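Local structure of N-acetylglucosamine-6-phosphate deacetylase (1O12) at residues G67-N72 and S268-G273; E194-F199 and I222-A227; V234-I239 and K255-N260; N313-T318 and E358-V363. The protein probably removes the acetyl group from N-acetylglucosamine 6-phosphate by metal-dependent hydrolysis, a step in amino-sugar metabolism. All coordinates share one frame; numbering follows the deposited sequence.

Interaction 1. Residues G67-N72 and S268-G273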
# COMPACT_ATOMS: atom_id res chain seq x y z
N GLY A 67 25.02 -26.22 3.15
CA GLY A 67 25.39 -27.11 4.21
C GLY A 67 25.76 -26.48 5.53
O GLY A 67 25.72 -27.15 6.55
N ALA A 68 26.10 -25.19 5.54
CA ALA A 68 26.50 -24.51 6.79
C ALA A 68 25.32 -23.84 7.50
O ALA A 68 24.49 -23.21 6.85
CB ALA A 68 27.56 -23.49 6.49
N ASP A 69 25.24 -23.98 8.81
CA ASP A 69 24.15 -23.36 9.58
C ASP A 69 24.75 -22.49 10.66
O ASP A 69 25.90 -22.65 11.05
CB ASP A 69 23.28 -24.37 10.33
CG ASP A 69 23.13 -25.69 9.63
OD1 ASP A 69 21.98 -25.98 9.20
OD2 ASP A 69 24.14 -26.44 9.52
N THR A 70 23.91 -21.62 11.18
CA THR A 70 24.28 -20.73 12.26
C THR A 70 24.12 -21.53 13.57
O THR A 70 24.79 -21.26 14.57
CB THR A 70 23.37 -19.48 12.22
OG1 THR A 70 23.70 -18.71 11.05
CG2 THR A 70 23.53 -18.61 13.47
N MSE A 71 23.24 -22.53 13.55
CA MSE A 71 23.03 -23.34 14.74
C MSE A 71 24.27 -24.16 15.10
O MSE A 71 24.51 -24.45 16.28
CB MSE A 71 21.79 -24.25 14.58
CG MSE A 71 20.45 -23.50 14.54
SE MSE A 71 20.20 -21.95 15.79
CE MSE A 71 19.33 -22.85 17.30
N ASN A 72 25.07 -24.52 14.10
CA ASN A 72 26.30 -25.28 14.33
C ASN A 72 27.53 -24.37 14.26
O ASN A 72 28.66 -24.82 14.38
CB ASN A 72 26.38 -26.44 13.32
CG ASN A 72 25.22 -27.46 13.49
OD1 ASN A 72 25.15 -28.19 14.50
ND2 ASN A 72 24.30 -27.49 12.52
N SER A 268 18.05 -17.36 3.71
CA SER A 268 18.54 -18.62 3.21
C SER A 268 18.80 -19.63 4.34
O SER A 268 19.11 -19.26 5.48
CB SER A 268 19.83 -18.34 2.44
OG SER A 268 20.53 -19.50 2.06
N ILE A 269 18.65 -20.91 4.02
CA ILE A 269 18.94 -21.93 5.01
C ILE A 269 20.06 -22.82 4.46
O ILE A 269 20.45 -22.68 3.30
CB ILE A 269 17.70 -22.78 5.35
CG1 ILE A 269 17.18 -23.48 4.10
CG2 ILE A 269 16.65 -21.89 5.98
CD1 ILE A 269 15.91 -24.30 4.35
N SER A 270 20.60 -23.71 5.29
CA SER A 270 21.67 -24.63 4.90
C SER A 270 21.40 -25.36 3.58
O SER A 270 22.32 -25.59 2.80
CB SER A 270 21.88 -25.67 6.00
OG SER A 270 20.66 -26.36 6.28
N ALA A 271 20.15 -25.71 3.33
CA ALA A 271 19.77 -26.41 2.11
C ALA A 271 20.07 -25.65 0.81
O ALA A 271 20.20 -26.27 -0.25
CB ALA A 271 18.28 -26.76 2.16
N ALA A 272 20.17 -24.33 0.88
CA ALA A 272 20.41 -23.55 -0.33
C ALA A 272 21.64 -24.05 -1.05
O ALA A 272 22.70 -24.20 -0.45
CB ALA A 272 20.55 -22.09 0.02
N GLY A 273 21.50 -24.31 -2.34
CA GLY A 273 22.61 -24.80 -3.14
C GLY A 273 22.78 -26.32 -3.07
O GLY A 273 23.79 -26.84 -3.54
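Ser270 meets Gly67 through its backbone and Asp69 through its side chain, so that one residue of a tight turn serves two points, two residues apart, on the facing segment 67-72. The backbone bond is the firmer: Gly67 N gives its hydrogen to Ser270 O at 2.8 Å and nearly straight (168°). At the backbone angles of Gly67 a CB would jam against the carbonyl oxygen of the residue before.

The hydroxyl of Ser270 lies between its own backbone N and carbonyl carbon (chi1 57°), and from there OG makes a weak hydrogen bond of 3.2 Å to Asp69 OD1. Ser270 CB packs beside the same carboxylate oxygen and has Ala68 O 3.7 Å away. The other oxygen of Asp69 is engaged within its own segment, where Asn72 ND2 approaches Asp69 OD2 at 3.2 Å from above the carboxylate plane, which helps to fix the turn of that group.

Ser270 is the second residue of a type I beta turn, closed by Ala272 N to Ile269 O at 2.9 Å. Ile269 bonds to the backbone of Ser303, next to Gly302, a predicted substrate residue about 10 Å from the side chain of Ser270, and Ala272 to that of Val66. With one strong amide bond and one weak hydroxyl bond, the attachment is directional and polar, and owes little to apolar burial.

Interaction 2. Residues E194-F199 and I222-A227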
# COMPACT_ATOMS: atom_id res chain seq x y z
N GLU A 194 -1.30 0.48 16.69
CA GLU A 194 -0.92 1.25 17.88
C GLU A 194 0.15 0.56 18.73
O GLU A 194 0.96 1.24 19.36
CB GLU A 194 -2.14 1.56 18.77
CG GLU A 194 -3.19 2.52 18.13
CD GLU A 194 -2.63 3.91 17.74
OE1 GLU A 194 -3.31 4.62 16.96
OE2 GLU A 194 -1.52 4.30 18.22
N GLU A 195 0.13 -0.77 18.75
CA GLU A 195 1.12 -1.50 19.54
C GLU A 195 2.48 -1.38 18.89
O GLU A 195 3.50 -1.27 19.56
CB GLU A 195 0.72 -2.95 19.71
CG GLU A 195 -0.49 -3.12 20.60
CD GLU A 195 -1.00 -4.54 20.61
OE1 GLU A 195 -1.18 -5.14 19.53
OE2 GLU A 195 -1.25 -5.04 21.73
N PHE A 196 2.50 -1.39 17.57
CA PHE A 196 3.75 -1.23 16.86
C PHE A 196 4.22 0.20 17.10
O PHE A 196 5.40 0.43 17.36
CB PHE A 196 3.55 -1.44 15.36
CG PHE A 196 4.70 -0.99 14.54
CD1 PHE A 196 5.79 -1.82 14.34
CD2 PHE A 196 4.73 0.28 14.02
CE1 PHE A 196 6.90 -1.37 13.63
CE2 PHE A 196 5.82 0.75 13.31
CZ PHE A 196 6.91 -0.07 13.11
N MSE A 197 3.29 1.16 17.03
CA MSE A 197 3.61 2.58 17.24
C MSE A 197 4.27 2.89 18.59
O MSE A 197 5.05 3.86 18.70
CB MSE A 197 2.35 3.43 17.10
CG MSE A 197 1.88 3.61 15.68
SE MSE A 197 3.14 4.66 14.56
CE MSE A 197 2.71 6.45 15.22
N LYS A 198 3.94 2.10 19.60
CA LYS A 198 4.54 2.30 20.90
C LYS A 198 6.03 2.13 20.71
O LYS A 198 6.84 2.84 21.33
CB LYS A 198 4.02 1.25 21.89
CG LYS A 198 3.37 1.81 23.15
CD LYS A 198 2.16 0.94 23.58
CE LYS A 198 0.97 1.06 22.59
NZ LYS A 198 -0.14 0.07 22.85
N PHE A 199 6.41 1.20 19.84
CA PHE A 199 7.81 0.96 19.58
C PHE A 199 8.41 1.88 18.55
O PHE A 199 9.59 2.19 18.60
CB PHE A 199 8.05 -0.49 19.18
CG PHE A 199 7.98 -1.44 20.32
CD1 PHE A 199 6.75 -1.91 20.76
CD2 PHE A 199 9.13 -1.84 20.97
CE1 PHE A 199 6.69 -2.77 21.86
CE2 PHE A 199 9.07 -2.69 22.06
CZ PHE A 199 7.84 -3.16 22.50
N ILE A 222 -4.93 -1.41 10.38
CA ILE A 222 -3.93 -1.62 9.36
C ILE A 222 -2.76 -2.46 9.86
O ILE A 222 -2.01 -3.03 9.06
CB ILE A 222 -3.44 -0.26 8.76
CG1 ILE A 222 -2.72 0.58 9.80
CG2 ILE A 222 -4.64 0.51 8.22
CD1 ILE A 222 -2.08 1.81 9.19
N GLY A 223 -2.66 -2.57 11.19
CA GLY A 223 -1.62 -3.39 11.81
C GLY A 223 -0.17 -3.05 11.46
O GLY A 223 0.14 -1.96 10.92
N ILE A 224 0.72 -3.98 11.78
CA ILE A 224 2.15 -3.79 11.49
C ILE A 224 2.37 -3.64 9.99
O ILE A 224 3.22 -2.88 9.56
CB ILE A 224 3.03 -4.99 12.00
CG1 ILE A 224 3.10 -5.01 13.52
CG2 ILE A 224 4.45 -4.84 11.44
CD1 ILE A 224 4.40 -5.62 14.04
N THR A 225 1.63 -4.41 9.21
CA THR A 225 1.75 -4.37 7.76
C THR A 225 1.43 -2.98 7.26
O THR A 225 2.09 -2.46 6.36
CB THR A 225 0.78 -5.37 7.12
OG1 THR A 225 0.97 -6.64 7.75
CG2 THR A 225 0.99 -5.48 5.62
N GLY A 226 0.41 -2.38 7.87
CA GLY A 226 -0.01 -1.05 7.50
C GLY A 226 0.98 -0.01 7.97
O GLY A 226 1.24 0.98 7.28
N ALA A 227 1.52 -0.22 9.16
CA ALA A 227 2.52 0.68 9.70
C ALA A 227 3.70 0.61 8.75
O ALA A 227 4.23 1.64 8.33
CB ALA A 227 2.95 0.24 11.08
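Helix-to-helix packing on the outside of the TIM barrel, the fold of the amidohydrolase family, is illustrated by Phe196 of helix 193-200, which meets Ile224 and Ala227 of helix 223-230. The two contacted residues lie about one turn apart on their helix, and the aromatic side chain reaches both.

Phe196 has CG anti to the backbone N (chi1 167°), which carries the ring off its helix and across to the neighbour. One border of the ring, at CD2 and CE2, lies against the methyl of Ala227, with Phe196 CE2 to Ala227 CB at 3.7 Å. On the other border, Phe196 CD1 approaches the end methyl CD1 of Ile224 at 4.1 Å. Both methyls come at the ring obliquely. The small side chain of Ala227 probably lets the second helix come near, while the longer Ile224 side chain crosses that of Phe196 at about a right angle, with CG1 of Ile224 4.0 Å from CB of Phe196.

No hydrogen bond joins the segments; the contact is buried and wholly apolar. Ala186 of strand 183-186 touches both Phe196 and Ile224, so the helices are seated together on the barrel wall, and Leu231 also touches the Phe196 side chain. With an alanine in place of Phe196, a gap is likely to open between the helices, and Ile224 and Ala227 would lose their shared partner. The closest approach between the two segments is the one from Phe196 CD2 to Ala227 CB, at 3.4 Å.

Interaction 3. Residues V234-I239 and K255-N260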
# COMPACT_ATOMS: atom_id res chain seq x y z
N VAL A 234 10.45 3.61 8.16
CA VAL A 234 10.47 2.22 8.65
C VAL A 234 10.93 1.44 7.43
O VAL A 234 10.29 1.52 6.37
CB VAL A 234 9.06 1.69 9.02
CG1 VAL A 234 9.07 0.16 9.05
CG2 VAL A 234 8.61 2.22 10.34
N LYS A 235 12.01 0.68 7.54
CA LYS A 235 12.46 -0.07 6.38
C LYS A 235 11.87 -1.49 6.41
O LYS A 235 11.60 -2.01 7.49
CB LYS A 235 13.99 -0.11 6.32
CG LYS A 235 14.66 1.25 6.41
CD LYS A 235 16.11 1.16 5.96
CE LYS A 235 16.83 2.50 6.08
NZ LYS A 235 16.02 3.61 5.50
N LEU A 236 11.68 -2.10 5.25
CA LEU A 236 11.11 -3.43 5.21
C LEU A 236 12.05 -4.39 4.55
O LEU A 236 12.58 -4.11 3.47
CB LEU A 236 9.80 -3.44 4.42
CG LEU A 236 8.76 -2.33 4.66
CD1 LEU A 236 7.55 -2.54 3.77
CD2 LEU A 236 8.36 -2.35 6.13
N GLU A 237 12.30 -5.54 5.17
CA GLU A 237 13.17 -6.46 4.49
C GLU A 237 12.28 -7.33 3.59
O GLU A 237 11.17 -7.66 3.95
CB GLU A 237 14.06 -7.25 5.49
CG GLU A 237 13.45 -8.37 6.26
CD GLU A 237 14.45 -9.03 7.23
OE1 GLU A 237 14.18 -10.17 7.63
OE2 GLU A 237 15.48 -8.42 7.62
N LEU A 238 12.76 -7.65 2.40
CA LEU A 238 12.00 -8.44 1.45
C LEU A 238 12.78 -9.65 0.91
O LEU A 238 13.94 -9.53 0.52
CB LEU A 238 11.61 -7.58 0.25
CG LEU A 238 10.95 -6.21 0.30
CD1 LEU A 238 10.65 -5.82 -1.17
CD2 LEU A 238 9.66 -6.22 1.14
N ILE A 239 12.16 -10.82 0.86
CA ILE A 239 12.82 -12.00 0.31
C ILE A 239 12.39 -12.09 -1.16
O ILE A 239 11.27 -12.50 -1.44
CB ILE A 239 12.39 -13.28 1.05
CG1 ILE A 239 12.81 -13.20 2.51
CG2 ILE A 239 12.99 -14.52 0.36
CD1 ILE A 239 12.07 -14.19 3.41
N LYS A 255 6.77 0.32 -5.22
CA LYS A 255 5.99 1.51 -5.54
C LYS A 255 5.71 2.40 -4.31
O LYS A 255 5.85 3.63 -4.37
CB LYS A 255 4.68 1.09 -6.17
CG LYS A 255 3.79 2.23 -6.54
CD LYS A 255 2.45 1.70 -7.02
CE LYS A 255 1.55 2.82 -7.49
NZ LYS A 255 2.14 3.42 -8.70
N VAL A 256 5.34 1.78 -3.19
CA VAL A 256 5.03 2.50 -1.96
C VAL A 256 6.24 2.95 -1.15
O VAL A 256 6.30 4.08 -0.69
CB VAL A 256 4.17 1.63 -1.03
CG1 VAL A 256 3.81 2.42 0.22
CG2 VAL A 256 2.94 1.13 -1.77
N LYS A 257 7.19 2.04 -0.96
CA LYS A 257 8.38 2.31 -0.16
C LYS A 257 9.58 2.94 -0.87
O LYS A 257 10.41 3.57 -0.22
CB LYS A 257 8.84 1.02 0.50
CG LYS A 257 7.80 0.35 1.36
CD LYS A 257 7.43 1.21 2.54
CE LYS A 257 8.65 1.61 3.30
NZ LYS A 257 8.27 2.32 4.55
N LYS A 258 9.67 2.74 -2.19
CA LYS A 258 10.78 3.22 -3.03
C LYS A 258 12.01 2.50 -2.57
O LYS A 258 11.95 1.79 -1.59
CB LYS A 258 11.00 4.74 -2.90
CG LYS A 258 9.79 5.58 -3.25
CD LYS A 258 9.17 5.22 -4.60
CE LYS A 258 7.80 5.96 -4.77
NZ LYS A 258 6.91 5.51 -5.92
N ALA A 259 13.13 2.68 -3.28
CA ALA A 259 14.40 2.02 -2.93
C ALA A 259 14.86 2.31 -1.51
O ALA A 259 15.37 1.44 -0.83
CB ALA A 259 15.46 2.43 -3.91
N ASN A 260 14.63 3.54 -1.07
CA ASN A 260 15.02 4.00 0.27
C ASN A 260 14.41 3.23 1.44
O ASN A 260 14.95 3.26 2.54
CB ASN A 260 14.64 5.49 0.42
CG ASN A 260 14.87 6.30 -0.88
OD1 ASN A 260 14.46 5.89 -2.01
ND2 ASN A 260 15.52 7.46 -0.73
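Lys257 starts with CG beside its backbone N (chi1 -57°) and then bends at both chi2 (-64°) and chi3 (-53°), curling its chain back so that the ammonium group arrives at Val234. There Lys257 NZ gives a hydrogen bond of 2.8 Å to Val234 O, in the plane of the carbonyl. The same nitrogen also bonds to Gly228 O, so two backbone oxygens accept from the ammonium group of this buried residue and probably help to stabilise its charge.

The bent methylenes are used as well. Leu236 sends CD1 against the curve of the lysine, 3.8 Å from Lys257 CG and 3.9 Å from Lys257 CD, the two side chains crossing at about a right angle. Were Lys257 shortened to an alanine, Val234 O and Gly228 O would probably each lose this donor, and Leu236 the aliphatic chain packed on it.

Lys235 makes a complementary reach in the reverse sense: its chain runs extended until a final bend at chi4 and delivers Lys235 NZ to Asn260 O at 3.2 Å, nearly in line with the C=O bond. Each segment thus lends a lysine to a main-chain oxygen of the other, and Leu236 adds backbone bonds to Gly261 and Val263. The contact fastens the end of helix 247-257 and the short 3-10 segment after it to the beginning of strand 235-239, within a beta-alpha-beta crossover of the barrel completed by strand 262-265.

Interaction 4. Residues N313-T318 and E358-V363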
# COMPACT_ATOMS: atom_id res chain seq x y z
N ASN A 313 16.66 -10.67 -9.20
CA ASN A 313 15.22 -10.77 -9.12
C ASN A 313 14.61 -9.43 -8.88
O ASN A 313 13.74 -8.99 -9.64
CB ASN A 313 14.75 -11.75 -8.01
CG ASN A 313 14.92 -13.22 -8.38
OD1 ASN A 313 15.06 -13.57 -9.55
ND2 ASN A 313 14.88 -14.08 -7.39
N PHE A 314 15.06 -8.76 -7.83
CA PHE A 314 14.53 -7.46 -7.47
C PHE A 314 14.60 -6.52 -8.64
O PHE A 314 13.63 -5.82 -8.94
CB PHE A 314 15.30 -6.84 -6.32
CG PHE A 314 14.67 -5.59 -5.81
CD1 PHE A 314 15.02 -4.35 -6.34
CD2 PHE A 314 13.67 -5.66 -4.83
CE1 PHE A 314 14.39 -3.18 -5.90
CE2 PHE A 314 13.03 -4.52 -4.38
CZ PHE A 314 13.40 -3.27 -4.91
N ARG A 315 15.75 -6.51 -9.30
CA ARG A 315 15.95 -5.66 -10.45
C ARG A 315 14.95 -5.97 -11.56
O ARG A 315 14.45 -5.07 -12.22
CB ARG A 315 17.35 -5.83 -11.00
CG ARG A 315 17.61 -4.91 -12.18
CD ARG A 315 18.71 -5.44 -13.04
NE ARG A 315 19.35 -4.35 -13.77
CZ ARG A 315 20.29 -4.51 -14.69
NH1 ARG A 315 20.70 -5.72 -15.02
NH2 ARG A 315 20.82 -3.44 -15.29
N LYS A 316 14.66 -7.25 -11.77
CA LYS A 316 13.74 -7.63 -12.83
C LYS A 316 12.29 -7.34 -12.46
O LYS A 316 11.51 -6.89 -13.29
CB LYS A 316 13.89 -9.11 -13.14
CG LYS A 316 12.96 -9.64 -14.22
CD LYS A 316 12.87 -11.16 -14.12
CE LYS A 316 14.26 -11.79 -13.84
NZ LYS A 316 14.32 -12.68 -12.61
N PHE A 317 11.93 -7.61 -11.21
CA PHE A 317 10.57 -7.39 -10.76
C PHE A 317 10.17 -5.92 -10.84
O PHE A 317 9.06 -5.60 -11.27
CB PHE A 317 10.39 -7.88 -9.32
CG PHE A 317 10.50 -9.38 -9.16
CD1 PHE A 317 10.64 -9.94 -7.90
CD2 PHE A 317 10.44 -10.23 -10.28
CE1 PHE A 317 10.71 -11.35 -7.74
CE2 PHE A 317 10.51 -11.62 -10.14
CZ PHE A 317 10.64 -12.18 -8.86
N THR A 318 11.09 -5.04 -10.47
CA THR A 318 10.80 -3.62 -10.42
C THR A 318 11.27 -2.76 -11.57
O THR A 318 10.68 -1.71 -11.83
CB THR A 318 11.38 -2.98 -9.12
OG1 THR A 318 12.80 -2.83 -9.25
CG2 THR A 318 11.07 -3.85 -7.90
N GLU A 358 27.33 -7.10 -16.89
CA GLU A 358 26.12 -6.30 -17.07
C GLU A 358 24.83 -6.98 -16.68
O GLU A 358 23.83 -6.31 -16.40
CB GLU A 358 26.01 -5.77 -18.51
CG GLU A 358 25.97 -6.82 -19.60
CD GLU A 358 25.59 -6.23 -20.95
OE1 GLU A 358 24.37 -5.97 -21.19
OE2 GLU A 358 26.52 -6.00 -21.77
N ASP A 359 24.84 -8.31 -16.66
CA ASP A 359 23.66 -9.06 -16.24
C ASP A 359 23.64 -9.23 -14.73
O ASP A 359 22.80 -9.95 -14.19
CB ASP A 359 23.64 -10.44 -16.88
CG ASP A 359 23.18 -10.40 -18.32
OD1 ASP A 359 22.03 -9.91 -18.57
OD2 ASP A 359 23.96 -10.87 -19.19
N LEU A 360 24.59 -8.58 -14.05
CA LEU A 360 24.70 -8.63 -12.60
C LEU A 360 25.18 -9.97 -12.04
O LEU A 360 24.80 -10.39 -10.94
CB LEU A 360 23.37 -8.19 -11.96
CG LEU A 360 23.34 -6.71 -11.52
CD1 LEU A 360 24.24 -5.86 -12.42
CD2 LEU A 360 21.94 -6.19 -11.54
N ASN A 361 26.00 -10.67 -12.82
CA ASN A 361 26.59 -11.91 -12.34
C ASN A 361 27.86 -11.46 -11.62
O ASN A 361 28.60 -10.62 -12.12
CB ASN A 361 26.96 -12.84 -13.49
CG ASN A 361 25.75 -13.53 -14.08
OD1 ASN A 361 24.92 -14.09 -13.35
ND2 ASN A 361 25.65 -13.52 -15.41
N VAL A 362 28.07 -11.99 -10.42
CA VAL A 362 29.26 -11.62 -9.66
C VAL A 362 30.50 -12.18 -10.32
O VAL A 362 30.53 -13.37 -10.69
CB VAL A 362 29.25 -12.15 -8.23
CG1 VAL A 362 30.52 -11.72 -7.53
CG2 VAL A 362 28.00 -11.66 -7.48
N VAL A 363 31.50 -11.33 -10.48
CA VAL A 363 32.74 -11.77 -11.07
C VAL A 363 33.92 -11.49 -10.14
O VAL A 363 35.01 -11.98 -10.35
CB VAL A 363 32.94 -11.14 -12.51
CG1 VAL A 363 31.84 -10.16 -12.81
CG2 VAL A 363 34.28 -10.45 -12.63
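Glu358 offers its backbone carbonyl, not its carboxylate, to Arg315 of helix 307-318. Arg315 NH1 reaches Glu358 O at 3.5 Å, a weak hydrogen bond with an N-H...O angle of 151°; the oxygen lies at the edge of the guanidinium, near its plane. Next along, Asp359 brings an opposite charge into the neighbourhood, but Asp359 OD1 stays 5.7 Å from Arg315 NH1 and no salt bridge forms.

Leu360 has a positive phi (71°) and points its side chain toward the helix. Its CD2 methyl sits over one face of the guanidinium, 3.9 Å from Arg315 CZ, and also meets the aliphatic part, 3.6 Å from Arg315 CD. The arginine is extended from CG to NE, which lets it span the distance from the helix. Leu325 of helix 322-336 touches both Arg315 and Leu360. Beyond this point the segment enters strand 362-367, so the loop between strands 353-356 and 362-367 is here laid against a helix.

The charged group is only lightly fixed, by one methyl over a face and a weak bond at its edge, with the nearby acidic side chain probably adding a mild long-range attraction.

Overall arrangement
Two of the contacts, interactions 2 and 3, are buried, and two, interactions 1 and 4, only partly so. Interaction 2 is purely apolar and joins two helices, whereas interaction 3 joins helix to strand with lysines bonded to backbone oxygens. Helix 223-230 of interaction 2 leads in the chain to strand 235-239 of interaction 3, and Phe196 CZ touches Val234 CG2 at 4.0 Å. Helix 322-336 touches both interactions 3 and 4, which also meet directly through Leu238 CD1 and Phe314 CE2, 4.2 Å apart; interaction 4 rests on an arginine. Interaction 1, polar and between short irregular segments, lies across the chain's centre from interaction 3, their centres about 26 Å apart.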